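Local coordinates for protein endo-1,4-beta-xylanase 1 (Hypocrea jecorina, PDB 1XYN) that catalyses the endohydrolysis of beta-1,4-xylosidic bonds in the main chain of xylan, releasing xylo-oligosaccharides and xylose, at residues Ile48-Ser53 / Ala172-Ser177; Trp68-Leu73 / Pro113-Thr118; Gly89-Thr94 / Thr103-Thr108; Val95-Ala100 / Val139-Asn144. All blocks are in the same frame, centred on the assembly; numbering follows the deposited sequence.

Overall arrangement
The single domain of a family 11 xylanase, a beta-jelly roll, illustrates how a two-sheet fold is tied by contacts of very different span. From the N terminus, strand 48-56 is the first to be used, and contact 1 joins it to the last strand, 168-177, so its loop encloses the other three contacts. Contact 2 links the end of strand 60-70 to the turn after strand 112-114. Within that loop lies contact 3, the hairpin of strands 90-97 and 100-109. Contact 4 starts on the same hairpin and reaches forward to helix 139-148, crossing contacts 2 and 3 along the chain. I104 packs on V95 where contacts 3 and 4 meet, and I48 on V139 where contacts 1 and 4 do.

Contact 1: residues Ile48-Ser53 / Ala172-Ser177; sequences INFGGS and ASQSVS
The carbonyl oxygen of S53 is gripped by two donors of the neighbouring strand, one over each face of its carbonyl plane. The amide NE2 of Q174 comes within 2.9 Å of S53 O on a nearly straight N-H path (166°), while the backbone N of S173 approaches S53 O from the other face at 3.2 Å. Q174 reaches this position because its chain bends at chi2 (-74°), folding the amide back over the neighbouring strand; S53 O then lies in the amide plane. The same bend brings Q174 OE1 in at the edge of the F50 ring, 3.6 Å from F50 CD2, the ring and amide planes being 37° apart. Farther along, S175 N donates to G51 O at 2.8 Å, and N49 and S177 close the antiparallel pairing with N49 N to S177 O at 2.8 Å. The ND2 of N49 adds a weak bond to that same oxygen, while its OD1 turns to T136. G52 sits where the strand turns a corner, with backbone angles that call for glycine; its CA lies 3.1 Å from S173 O. Just past this corner of the jelly roll, the Q174 amide gives S53 O a second bond, so strand 168-177 holds the turning chain by side chain as well as backbone.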
loop_
_atom_site.group_PDB
_atom_site.type_symbol
_atom_site.label_atom_id
_atom_site.label_comp_id
_atom_site.label_asym_id
_atom_site.label_seq_id
_atom_site.Cartn_x
_atom_site.Cartn_y
_atom_site.Cartn_z
ATOM N N ILE A 48 -25.534 -10.933 6.030
ATOM C CA ILE A 48 -24.685 -10.762 7.196
ATOM C C ILE A 48 -25.213 -9.775 8.238
ATOM O O ILE A 48 -25.512 -8.621 7.928
ATOM C CB ILE A 48 -23.269 -10.345 6.770
ATOM C CG1 ILE A 48 -22.670 -11.399 5.841
ATOM C CG2 ILE A 48 -22.382 -10.165 7.989
ATOM C CD1 ILE A 48 -21.311 -11.000 5.278
ATOM N N ASN A 49 -25.299 -10.246 9.479
ATOM C CA ASN A 49 -25.766 -9.447 10.607
ATOM C C ASN A 49 -24.577 -8.893 11.381
ATOM O O ASN A 49 -23.582 -9.594 11.597
ATOM C CB ASN A 49 -26.603 -10.307 11.553
ATOM C CG ASN A 49 -27.708 -11.058 10.835
ATOM O OD1 ASN A 49 -28.855 -10.605 10.797
ATOM N ND2 ASN A 49 -27.372 -12.219 10.268
ATOM N N PHE A 50 -24.679 -7.626 11.773
ATOM C CA PHE A 50 -23.636 -6.951 12.541
ATOM C C PHE A 50 -24.334 -6.030 13.537
ATOM O O PHE A 50 -25.493 -5.666 13.352
ATOM C CB PHE A 50 -22.706 -6.145 11.622
ATOM C CG PHE A 50 -23.373 -4.968 10.954
ATOM C CD1 PHE A 50 -24.199 -5.152 9.843
ATOM C CD2 PHE A 50 -23.193 -3.677 11.452
ATOM C CE1 PHE A 50 -24.839 -4.073 9.242
ATOM C CE2 PHE A 50 -23.827 -2.589 10.860
ATOM C CZ PHE A 50 -24.654 -2.788 9.751
ATOM N N GLY A 51 -23.651 -5.674 14.612
ATOM C CA GLY A 51 -24.266 -4.805 15.593
ATOM C C GLY A 51 -23.301 -4.460 16.700
ATOM O O GLY A 51 -22.356 -5.195 16.964
ATOM N N GLY A 52 -23.524 -3.331 17.345
ATOM C CA GLY A 52 -22.638 -2.940 18.415
ATOM C C GLY A 52 -22.325 -1.470 18.339
ATOM O O GLY A 52 -23.171 -0.664 17.956
ATOM N N SER A 53 -21.103 -1.118 18.706
ATOM C CA SER A 53 -20.699 0.269 18.679
ATOM C C SER A 53 -19.529 0.448 17.723
ATOM O O SER A 53 -18.887 -0.519 17.319
ATOM C CB SER A 53 -20.341 0.751 20.091
ATOM O OG SER A 53 -19.107 0.219 20.542
ATOM N N ALA A 172 -14.456 0.024 18.775
ATOM C CA ALA A 172 -15.589 -0.693 18.199
ATOM C C ALA A 172 -15.772 -2.079 18.831
ATOM O O ALA A 172 -14.802 -2.794 19.083
ATOM C CB ALA A 172 -15.399 -0.829 16.684
ATOM N N SER A 173 -17.023 -2.424 19.122
ATOM C CA SER A 173 -17.381 -3.721 19.691
ATOM C C SER A 173 -18.528 -4.191 18.825
ATOM O O SER A 173 -19.638 -3.661 18.911
ATOM C CB SER A 173 -17.838 -3.586 21.146
ATOM O OG SER A 173 -16.780 -3.135 21.977
ATOM N N GLN A 174 -18.240 -5.162 17.964
ATOM C CA GLN A 174 -19.228 -5.665 17.029
ATOM C C GLN A 174 -19.525 -7.155 17.133
ATOM O O GLN A 174 -18.632 -7.960 17.366
ATOM C CB GLN A 174 -18.773 -5.342 15.597
ATOM C CG GLN A 174 -18.814 -3.854 15.230
ATOM C CD GLN A 174 -20.232 -3.344 15.019
ATOM O OE1 GLN A 174 -21.042 -4.002 14.373
ATOM N NE2 GLN A 174 -20.534 -2.171 15.561
ATOM N N SER A 175 -20.788 -7.502 16.914
ATOM C CA SER A 175 -21.267 -8.882 16.928
ATOM C C SER A 175 -21.452 -9.235 15.449
ATOM O O SER A 175 -22.085 -8.481 14.715
ATOM C CB SER A 175 -22.614 -8.961 17.653
ATOM O OG SER A 175 -22.571 -8.273 18.899
ATOM N N VAL A 176 -20.910 -10.376 15.028
ATOM C CA VAL A 176 -20.966 -10.829 13.632
ATOM C C VAL A 176 -21.613 -12.215 13.455
ATOM O O VAL A 176 -21.356 -13.122 14.240
ATOM C CB VAL A 176 -19.527 -10.894 13.051
ATOM C CG1 VAL A 176 -19.527 -11.436 11.636
ATOM C CG2 VAL A 176 -18.873 -9.526 13.124
ATOM N N SER A 177 -22.443 -12.371 12.418
ATOM C CA SER A 177 -23.096 -13.652 12.118
ATOM C C SER A 177 -23.853 -13.669 10.785
ATOM O O SER A 177 -24.031 -12.637 10.140
ATOM C CB SER A 177 -24.049 -14.075 13.243
ATOM O OG SER A 177 -25.215 -13.278 13.275
#

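Contact 2: residues Trp68-Leu73 / Pro113-Thr118; sequences WSTNPL and PSIQGT
I115 lies against W68 and can be followed outward from its backbone. From CB the chain divides: the methyl CG2 settles over one face of the indole, 4.0 Å from the centroid of the five-membered ring of W68 and 10° off its normal, a CH-pi contact. At chi1 55°, the other branch is tucked back over its own main chain, which sends it in between W68 and L73, with CG1 of I115 3.9 Å from CD1 of L73. At the tip, CD1 of I115 touches CB of W68 at 3.6 Å and also meets the methyl of T70. The far end of the indole is met by S114, whose CB is 3.4 Å from CH2 of W68. Next along, NE2 of Q116 reaches CG2 of T70 and CD1 of L73, and a water accepts from both NE2 of Q116 and the backbone N of N71. The segment 113-118 is shaped by a type I turn from S114 to G117 and by an ST turn, in which S114 OG accepts from Q116 N. P113, just ahead of this turn, probably contacts substrate, as in related xylanases. W68 NE1 bonds to the hydroxyl of Y66. I115 lies on N157 and Y158 of strand 155-166, while L73 and S114 rest on A119 and F121 of strand 119-128; the W68 ring also meets Y158 and F121.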
loop_
_atom_site.group_PDB
_atom_site.type_symbol
_atom_site.label_atom_id
_atom_site.label_comp_id
_atom_site.label_asym_id
_atom_site.label_seq_id
_atom_site.Cartn_x
_atom_site.Cartn_y
_atom_site.Cartn_z
ATOM N N TRP A 68 -12.674 -10.380 -0.517
ATOM C CA TRP A 68 -11.865 -10.556 -1.714
ATOM C C TRP A 68 -12.507 -11.549 -2.678
ATOM O O TRP A 68 -13.419 -12.295 -2.323
ATOM C CB TRP A 68 -10.463 -11.051 -1.347
ATOM C CG TRP A 68 -9.617 -9.996 -0.737
ATOM C CD1 TRP A 68 -9.654 -9.573 0.553
ATOM C CD2 TRP A 68 -8.649 -9.171 -1.407
ATOM N NE1 TRP A 68 -8.778 -8.528 0.734
ATOM C CE2 TRP A 68 -8.146 -8.260 -0.452
ATOM C CE3 TRP A 68 -8.159 -9.110 -2.722
ATOM C CZ2 TRP A 68 -7.180 -7.297 -0.766
ATOM C CZ3 TRP A 68 -7.198 -8.154 -3.032
ATOM C CH2 TRP A 68 -6.720 -7.261 -2.058
ATOM N N SER A 69 -11.982 -11.573 -3.890
ATOM C CA SER A 69 -12.465 -12.450 -4.942
ATOM C C SER A 69 -11.255 -12.760 -5.814
ATOM O O SER A 69 -10.313 -11.971 -5.869
ATOM C CB SER A 69 -13.546 -11.721 -5.747
ATOM O OG SER A 69 -13.905 -12.424 -6.914
ATOM N N THR A 70 -11.241 -13.938 -6.430
ATOM C CA THR A 70 -10.134 -14.315 -7.297
ATOM C C THR A 70 -10.605 -14.643 -8.704
ATOM O O THR A 70 -11.734 -15.097 -8.902
ATOM C CB THR A 70 -9.300 -15.494 -6.732
ATOM O OG1 THR A 70 -10.165 -16.552 -6.322
ATOM C CG2 THR A 70 -8.476 -15.039 -5.543
ATOM N N ASN A 71 -9.747 -14.330 -9.675
ATOM C CA ASN A 71 -9.999 -14.559 -11.100
ATOM C C ASN A 71 -11.356 -14.023 -11.569
ATOM O O ASN A 71 -12.251 -14.795 -11.913
ATOM C CB ASN A 71 -9.865 -16.048 -11.421
ATOM C CG ASN A 71 -9.605 -16.302 -12.886
ATOM O OD1 ASN A 71 -8.631 -15.803 -13.458
ATOM N ND2 ASN A 71 -10.472 -17.090 -13.504
ATOM N N PRO A 72 -11.502 -12.688 -11.653
ATOM C CA PRO A 72 -10.520 -11.636 -11.356
ATOM C C PRO A 72 -10.295 -11.336 -9.866
ATOM O O PRO A 72 -11.161 -11.612 -9.031
ATOM C CB PRO A 72 -11.132 -10.425 -12.053
ATOM C CG PRO A 72 -12.596 -10.618 -11.788
ATOM C CD PRO A 72 -12.785 -12.094 -12.079
ATOM N N LEU A 73 -9.141 -10.740 -9.555
ATOM C CA LEU A 73 -8.802 -10.364 -8.183
ATOM C C LEU A 73 -9.567 -9.079 -7.854
ATOM O O LEU A 73 -9.351 -8.048 -8.494
ATOM C CB LEU A 73 -7.289 -10.144 -8.032
ATOM C CG LEU A 73 -6.780 -9.673 -6.658
ATOM C CD1 LEU A 73 -7.133 -10.687 -5.584
ATOM C CD2 LEU A 73 -5.284 -9.444 -6.701
ATOM N N PRO A 113 -0.753 -4.464 -1.751
ATOM C CA PRO A 113 -0.784 -5.791 -1.137
ATOM C C PRO A 113 -2.147 -6.460 -1.270
ATOM O O PRO A 113 -3.189 -5.815 -1.121
ATOM C CB PRO A 113 -0.419 -5.499 0.318
ATOM C CG PRO A 113 -0.891 -4.096 0.520
ATOM C CD PRO A 113 -0.442 -3.432 -0.747
ATOM N N SER A 114 -2.125 -7.755 -1.569
ATOM C CA SER A 114 -3.352 -8.524 -1.721
ATOM C C SER A 114 -3.149 -9.953 -1.261
ATOM O O SER A 114 -2.050 -10.337 -0.862
ATOM C CB SER A 114 -3.809 -8.527 -3.185
ATOM O OG SER A 114 -2.989 -9.361 -3.977
ATOM N N ILE A 115 -4.221 -10.738 -1.342
ATOM C CA ILE A 115 -4.202 -12.141 -0.957
ATOM C C ILE A 115 -3.360 -12.955 -1.939
ATOM O O ILE A 115 -3.081 -14.131 -1.702
ATOM C CB ILE A 115 -5.634 -12.730 -0.901
ATOM C CG1 ILE A 115 -6.349 -12.520 -2.239
ATOM C CG2 ILE A 115 -6.424 -12.082 0.224
ATOM C CD1 ILE A 115 -7.714 -13.156 -2.311
ATOM N N GLN A 116 -2.963 -12.313 -3.037
ATOM C CA GLN A 116 -2.145 -12.936 -4.078
ATOM C C GLN A 116 -0.745 -12.324 -4.108
ATOM O O GLN A 116 0.043 -12.581 -5.030
ATOM C CB GLN A 116 -2.800 -12.739 -5.448
ATOM C CG GLN A 116 -4.238 -13.222 -5.529
ATOM C CD GLN A 116 -4.698 -13.458 -6.963
ATOM O OE1 GLN A 116 -3.891 -13.481 -7.899
ATOM N NE2 GLN A 116 -5.998 -13.647 -7.137
ATOM N N GLY A 117 -0.429 -11.569 -3.062
ATOM C CA GLY A 117 0.848 -10.884 -2.981
ATOM C C GLY A 117 0.582 -9.458 -3.429
ATOM O O GLY A 117 -0.578 -9.062 -3.547
ATOM N N THR A 118 1.622 -8.663 -3.646
ATOM C CA THR A 118 1.404 -7.293 -4.103
ATOM C C THR A 118 0.969 -7.364 -5.567
ATOM O O THR A 118 1.631 -8.000 -6.406
ATOM C CB THR A 118 2.649 -6.406 -3.901
ATOM O OG1 THR A 118 3.783 -7.000 -4.537
ATOM C CG2 THR A 118 2.941 -6.254 -2.416
HETATM O O HOH W 1 -6.972 -14.433 -9.657
#

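Contact 3: residues Gly89-Thr94 / Thr103-Thr108; sequences GTVKGT and TIWENT
The indole of W105 carries V91 on one face and the backbone of G89 at its edge. The methyl CG2 of V91 stands 3.5 Å from the centroid of the six-membered ring of W105, 10° off the normal, a close CH-pi contact over the benzene half of the indole. At the edge, C of G89 lies near the ring plane, 3.9 Å from CE3 of W105. Within its own strand, NE1 of W105 donates to OG1 of T103 at 3.0 Å. V91 and W105 form a non-hydrogen-bonded pair of an antiparallel beta hairpin, strands 90-97 and 100-109, at the margin of the larger sheet of the jelly roll. T90 and E106 bond in both directions. K92 and G93 both lie opposite I104, a beta bulge: I104 O accepts from K92 N at 2.7 Å, while I104 N donates to G93 O at 2.9 Å. On the face opposite the indole, the K92 chain bends at chi2 (-71°) and crosses E106, setting CE of K92 3.4 Å from OE1 of E106; the salt bridge from NZ is long. N107 directs its ND2 to Q123, which probably contacts substrate, and I104 packs against A145 and W146 of helix 139-148.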
loop_
_atom_site.group_PDB
_atom_site.type_symbol
_atom_site.label_atom_id
_atom_site.label_comp_id
_atom_site.label_asym_id
_atom_site.label_seq_id
_atom_site.Cartn_x
_atom_site.Cartn_y
_atom_site.Cartn_z
ATOM N N GLY A 89 -11.815 7.095 -6.441
ATOM C CA GLY A 89 -12.323 6.378 -7.591
ATOM C C GLY A 89 -13.407 7.041 -8.409
ATOM O O GLY A 89 -13.528 8.261 -8.454
ATOM N N THR A 90 -14.226 6.196 -9.023
ATOM C CA THR A 90 -15.307 6.620 -9.894
ATOM C C THR A 90 -16.677 6.126 -9.427
ATOM O O THR A 90 -16.854 4.942 -9.138
ATOM C CB THR A 90 -15.057 6.072 -11.319
ATOM O OG1 THR A 90 -13.745 6.449 -11.756
ATOM C CG2 THR A 90 -16.092 6.598 -12.294
ATOM N N VAL A 91 -17.643 7.034 -9.354
ATOM C CA VAL A 91 -18.993 6.649 -8.968
ATOM C C VAL A 91 -19.599 5.944 -10.179
ATOM O O VAL A 91 -19.400 6.363 -11.317
ATOM C CB VAL A 91 -19.859 7.862 -8.582
ATOM C CG1 VAL A 91 -21.190 7.404 -7.985
ATOM C CG2 VAL A 91 -19.123 8.732 -7.592
ATOM N N LYS A 92 -20.298 4.844 -9.928
ATOM C CA LYS A 92 -20.920 4.061 -10.983
ATOM C C LYS A 92 -22.440 4.132 -10.972
ATOM O O LYS A 92 -23.076 4.078 -12.025
ATOM C CB LYS A 92 -20.453 2.613 -10.884
ATOM C CG LYS A 92 -19.003 2.443 -11.277
ATOM C CD LYS A 92 -18.838 2.640 -12.770
ATOM C CE LYS A 92 -17.395 2.660 -13.169
ATOM N NZ LYS A 92 -17.263 2.536 -14.640
ATOM N N GLY A 93 -23.021 4.259 -9.784
ATOM C CA GLY A 93 -24.463 4.336 -9.684
ATOM C C GLY A 93 -24.914 4.147 -8.258
ATOM O O GLY A 93 -24.231 4.569 -7.333
ATOM N N THR A 94 -26.083 3.544 -8.079
ATOM C CA THR A 94 -26.613 3.295 -6.745
ATOM C C THR A 94 -27.366 1.974 -6.666
ATOM O O THR A 94 -27.600 1.300 -7.672
ATOM C CB THR A 94 -27.587 4.420 -6.260
ATOM O OG1 THR A 94 -28.774 4.411 -7.064
ATOM C CG2 THR A 94 -26.924 5.798 -6.312
ATOM N N THR A 103 -24.030 4.459 -2.694
ATOM C CA THR A 103 -23.407 4.964 -3.908
ATOM C C THR A 103 -22.291 3.969 -4.238
ATOM O O THR A 103 -21.472 3.617 -3.389
ATOM C CB THR A 103 -22.859 6.406 -3.755
ATOM O OG1 THR A 103 -21.779 6.423 -2.820
ATOM C CG2 THR A 103 -23.953 7.334 -3.261
ATOM N N ILE A 104 -22.328 3.442 -5.449
ATOM C CA ILE A 104 -21.344 2.468 -5.881
ATOM C C ILE A 104 -20.158 3.163 -6.531
ATOM O O ILE A 104 -20.335 4.121 -7.276
ATOM C CB ILE A 104 -21.989 1.466 -6.850
ATOM C CG1 ILE A 104 -23.171 0.785 -6.152
ATOM C CG2 ILE A 104 -20.969 0.437 -7.334
ATOM C CD1 ILE A 104 -23.987 -0.106 -7.056
ATOM N N TRP A 105 -18.953 2.706 -6.190
ATOM C CA TRP A 105 -17.708 3.248 -6.727
ATOM C C TRP A 105 -16.843 2.110 -7.234
ATOM O O TRP A 105 -16.977 0.968 -6.800
ATOM C CB TRP A 105 -16.883 3.964 -5.643
ATOM C CG TRP A 105 -17.552 5.086 -4.949
ATOM C CD1 TRP A 105 -18.571 5.002 -4.040
ATOM C CD2 TRP A 105 -17.215 6.470 -5.050
ATOM N NE1 TRP A 105 -18.881 6.249 -3.560
ATOM C CE2 TRP A 105 -18.069 7.174 -4.162
ATOM C CE3 TRP A 105 -16.273 7.189 -5.800
ATOM C CZ2 TRP A 105 -18.010 8.567 -4.003
ATOM C CZ3 TRP A 105 -16.208 8.574 -5.641
ATOM C CH2 TRP A 105 -17.077 9.248 -4.745
ATOM N N GLU A 106 -15.969 2.425 -8.176
ATOM C CA GLU A 106 -15.019 1.456 -8.696
ATOM C C GLU A 106 -13.694 2.189 -8.592
ATOM O O GLU A 106 -13.600 3.379 -8.912
ATOM C CB GLU A 106 -15.296 1.065 -10.148
ATOM C CG GLU A 106 -14.182 0.173 -10.731
ATOM C CD GLU A 106 -14.574 -0.571 -12.007
ATOM O OE1 GLU A 106 -15.162 0.053 -12.917
ATOM O OE2 GLU A 106 -14.287 -1.787 -12.101
ATOM N N ASN A 107 -12.676 1.488 -8.114
ATOM C CA ASN A 107 -11.365 2.085 -7.950
ATOM C C ASN A 107 -10.328 1.056 -8.324
ATOM O O ASN A 107 -10.645 -0.120 -8.491
ATOM C CB ASN A 107 -11.174 2.525 -6.496
ATOM C CG ASN A 107 -9.892 3.303 -6.286
ATOM O OD1 ASN A 107 -9.417 3.999 -7.187
ATOM N ND2 ASN A 107 -9.331 3.204 -5.089
ATOM N N THR A 108 -9.096 1.508 -8.504
ATOM C CA THR A 108 -8.019 0.613 -8.859
ATOM C C THR A 108 -6.851 0.849 -7.909
ATOM O O THR A 108 -6.556 1.981 -7.526
ATOM C CB THR A 108 -7.585 0.813 -10.327
ATOM O OG1 THR A 108 -8.738 0.727 -11.175
ATOM C CG2 THR A 108 -6.585 -0.259 -10.749
HETATM O O HOH W 2 -11.620 4.968 -10.781
#

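Contact 4: residues Val95-Ala100 / Val139-Asn144; sequences VTSDGA and VQNHFN
Strand 95-97 and helix 139-144 run nearly antiparallel, their axes 8.9 Å apart and their directions at 173°. In the jelly roll of family 11 xylanases a single helix packs against the convex side of the larger sheet, away from the substrate cleft, and this contact joins that helix to the end of a hairpin strand, where a type I' turn from S97 to A100 leads into the next strand. Across the gap, the amide of N141 reaches the hydroxyl of S97: ND2 of N141 donates to OG of S97 at 3.1 Å, almost straight (166°), and the oxygen lies in the amide plane. The hydroxyl sits there because OG is placed opposite the backbone N of S97 (chi1 -168°), and it donates to OD2 of D98 at 2.8 Å, meeting that carboxylate from above its plane. S97 OG thus both accepts from the helix and donates within the turn. V95 packs beside this polar pair, with its CG2 3.8 Å from the carbonyl O of N141; the side chains of V95 and H142 cross at about a right angle, CG1 of V95 lying 4.0 Å from ND1 of H142. ND1 of H142 is hydrogen-bonded to OG of S126, and the ring meets Y102 edge-to-face, so the imidazole is held from several directions. D98 extends the network, with OD1 bonded to T138 just before the helix. One water lies in the plane of the H142 ring at its edge, 2.8 Å from NE2 of H142, and donates to OD2 of D98 at 2.7 Å.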
loop_
_atom_site.group_PDB
_atom_site.type_symbol
_atom_site.label_atom_id
_atom_site.label_comp_id
_atom_site.label_asym_id
_atom_site.label_seq_id
_atom_site.Cartn_x
_atom_site.Cartn_y
_atom_site.Cartn_z
ATOM N N VAL A 95 -27.728 1.617 -5.440
ATOM C CA VAL A 95 -28.483 0.416 -5.140
ATOM C C VAL A 95 -29.159 0.683 -3.813
ATOM O O VAL A 95 -28.560 1.247 -2.907
ATOM C CB VAL A 95 -27.577 -0.837 -5.024
ATOM C CG1 VAL A 95 -26.443 -0.602 -4.027
ATOM C CG2 VAL A 95 -28.407 -2.057 -4.618
ATOM N N THR A 96 -30.447 0.401 -3.749
ATOM C CA THR A 96 -31.186 0.591 -2.518
ATOM C C THR A 96 -31.243 -0.784 -1.877
ATOM O O THR A 96 -31.688 -1.760 -2.491
ATOM C CB THR A 96 -32.595 1.131 -2.791
ATOM O OG1 THR A 96 -32.483 2.354 -3.526
ATOM C CG2 THR A 96 -33.339 1.395 -1.482
ATOM N N SER A 97 -30.723 -0.874 -0.666
ATOM C CA SER A 97 -30.704 -2.141 0.027
ATOM C C SER A 97 -30.703 -1.931 1.526
ATOM O O SER A 97 -30.106 -0.982 2.031
ATOM C CB SER A 97 -29.457 -2.929 -0.386
ATOM O OG SER A 97 -29.537 -4.274 0.039
ATOM N N ASP A 98 -31.461 -2.779 2.210
ATOM C CA ASP A 98 -31.551 -2.784 3.659
ATOM C C ASP A 98 -31.819 -1.470 4.385
ATOM O O ASP A 98 -31.157 -1.156 5.373
ATOM C CB ASP A 98 -30.302 -3.460 4.215
ATOM C CG ASP A 98 -30.015 -4.778 3.530
ATOM O OD1 ASP A 98 -30.774 -5.742 3.750
ATOM O OD2 ASP A 98 -29.053 -4.839 2.742
ATOM N N GLY A 99 -32.811 -0.719 3.914
ATOM C CA GLY A 99 -33.163 0.534 4.565
ATOM C C GLY A 99 -32.506 1.810 4.061
ATOM O O GLY A 99 -32.794 2.892 4.577
ATOM N N ALA A 100 -31.637 1.711 3.060
ATOM C CA ALA A 100 -30.989 2.906 2.536
ATOM C C ALA A 100 -30.387 2.696 1.155
ATOM O O ALA A 100 -30.323 1.573 0.654
ATOM C CB ALA A 100 -29.914 3.381 3.494
ATOM N N VAL A 139 -25.952 -9.167 1.071
ATOM C CA VAL A 139 -24.850 -9.109 0.116
ATOM C C VAL A 139 -25.164 -9.352 -1.363
ATOM O O VAL A 139 -24.491 -8.789 -2.233
ATOM C CB VAL A 139 -23.672 -10.016 0.555
ATOM C CG1 VAL A 139 -23.027 -9.457 1.813
ATOM C CG2 VAL A 139 -24.151 -11.428 0.800
ATOM N N GLN A 140 -26.170 -10.174 -1.659
ATOM C CA GLN A 140 -26.524 -10.454 -3.056
ATOM C C GLN A 140 -26.996 -9.206 -3.789
ATOM O O GLN A 140 -26.676 -9.020 -4.955
ATOM C CB GLN A 140 -27.587 -11.547 -3.175
ATOM C CG GLN A 140 -27.030 -12.942 -3.421
ATOM C CD GLN A 140 -26.145 -13.052 -4.656
ATOM O OE1 GLN A 140 -26.610 -12.944 -5.787
ATOM N NE2 GLN A 140 -24.863 -13.314 -4.437
ATOM N N ASN A 141 -27.750 -8.353 -3.105
ATOM C CA ASN A 141 -28.230 -7.118 -3.712
ATOM C C ASN A 141 -27.059 -6.270 -4.217
ATOM O O ASN A 141 -27.169 -5.596 -5.241
ATOM C CB ASN A 141 -29.068 -6.321 -2.711
ATOM C CG ASN A 141 -30.400 -7.003 -2.381
ATOM O OD1 ASN A 141 -30.799 -7.974 -3.029
ATOM N ND2 ASN A 141 -31.095 -6.482 -1.379
ATOM N N HIS A 142 -25.939 -6.314 -3.502
ATOM C CA HIS A 142 -24.757 -5.564 -3.900
ATOM C C HIS A 142 -24.039 -6.256 -5.039
ATOM O O HIS A 142 -23.598 -5.603 -5.975
ATOM C CB HIS A 142 -23.822 -5.343 -2.712
ATOM C CG HIS A 142 -24.406 -4.449 -1.666
ATOM N ND1 HIS A 142 -24.315 -3.077 -1.727
ATOM C CD2 HIS A 142 -25.174 -4.724 -0.583
ATOM C CE1 HIS A 142 -25.003 -2.544 -0.734
ATOM N NE2 HIS A 142 -25.535 -3.522 -0.027
ATOM N N PHE A 143 -23.961 -7.578 -4.991
ATOM C CA PHE A 143 -23.302 -8.322 -6.057
ATOM C C PHE A 143 -24.084 -8.183 -7.376
ATOM O O PHE A 143 -23.487 -8.119 -8.456
ATOM C CB PHE A 143 -23.172 -9.798 -5.671
ATOM C CG PHE A 143 -22.371 -10.041 -4.418
ATOM C CD1 PHE A 143 -21.321 -9.196 -4.065
ATOM C CD2 PHE A 143 -22.660 -11.125 -3.596
ATOM C CE1 PHE A 143 -20.573 -9.425 -2.918
ATOM C CE2 PHE A 143 -21.915 -11.362 -2.445
ATOM C CZ PHE A 143 -20.871 -10.511 -2.108
ATOM N N ASN A 144 -25.414 -8.155 -7.285
ATOM C CA ASN A 144 -26.262 -8.008 -8.465
ATOM C C ASN A 144 -26.074 -6.609 -9.052
ATOM O O ASN A 144 -25.812 -6.463 -10.246
ATOM C CB ASN A 144 -27.744 -8.235 -8.120
ATOM C CG ASN A 144 -28.082 -9.706 -7.868
ATOM O OD1 ASN A 144 -27.248 -10.593 -8.047
ATOM N ND2 ASN A 144 -29.309 -9.962 -7.454
HETATM O O HOH W 3 -26.780 -3.379 2.448
#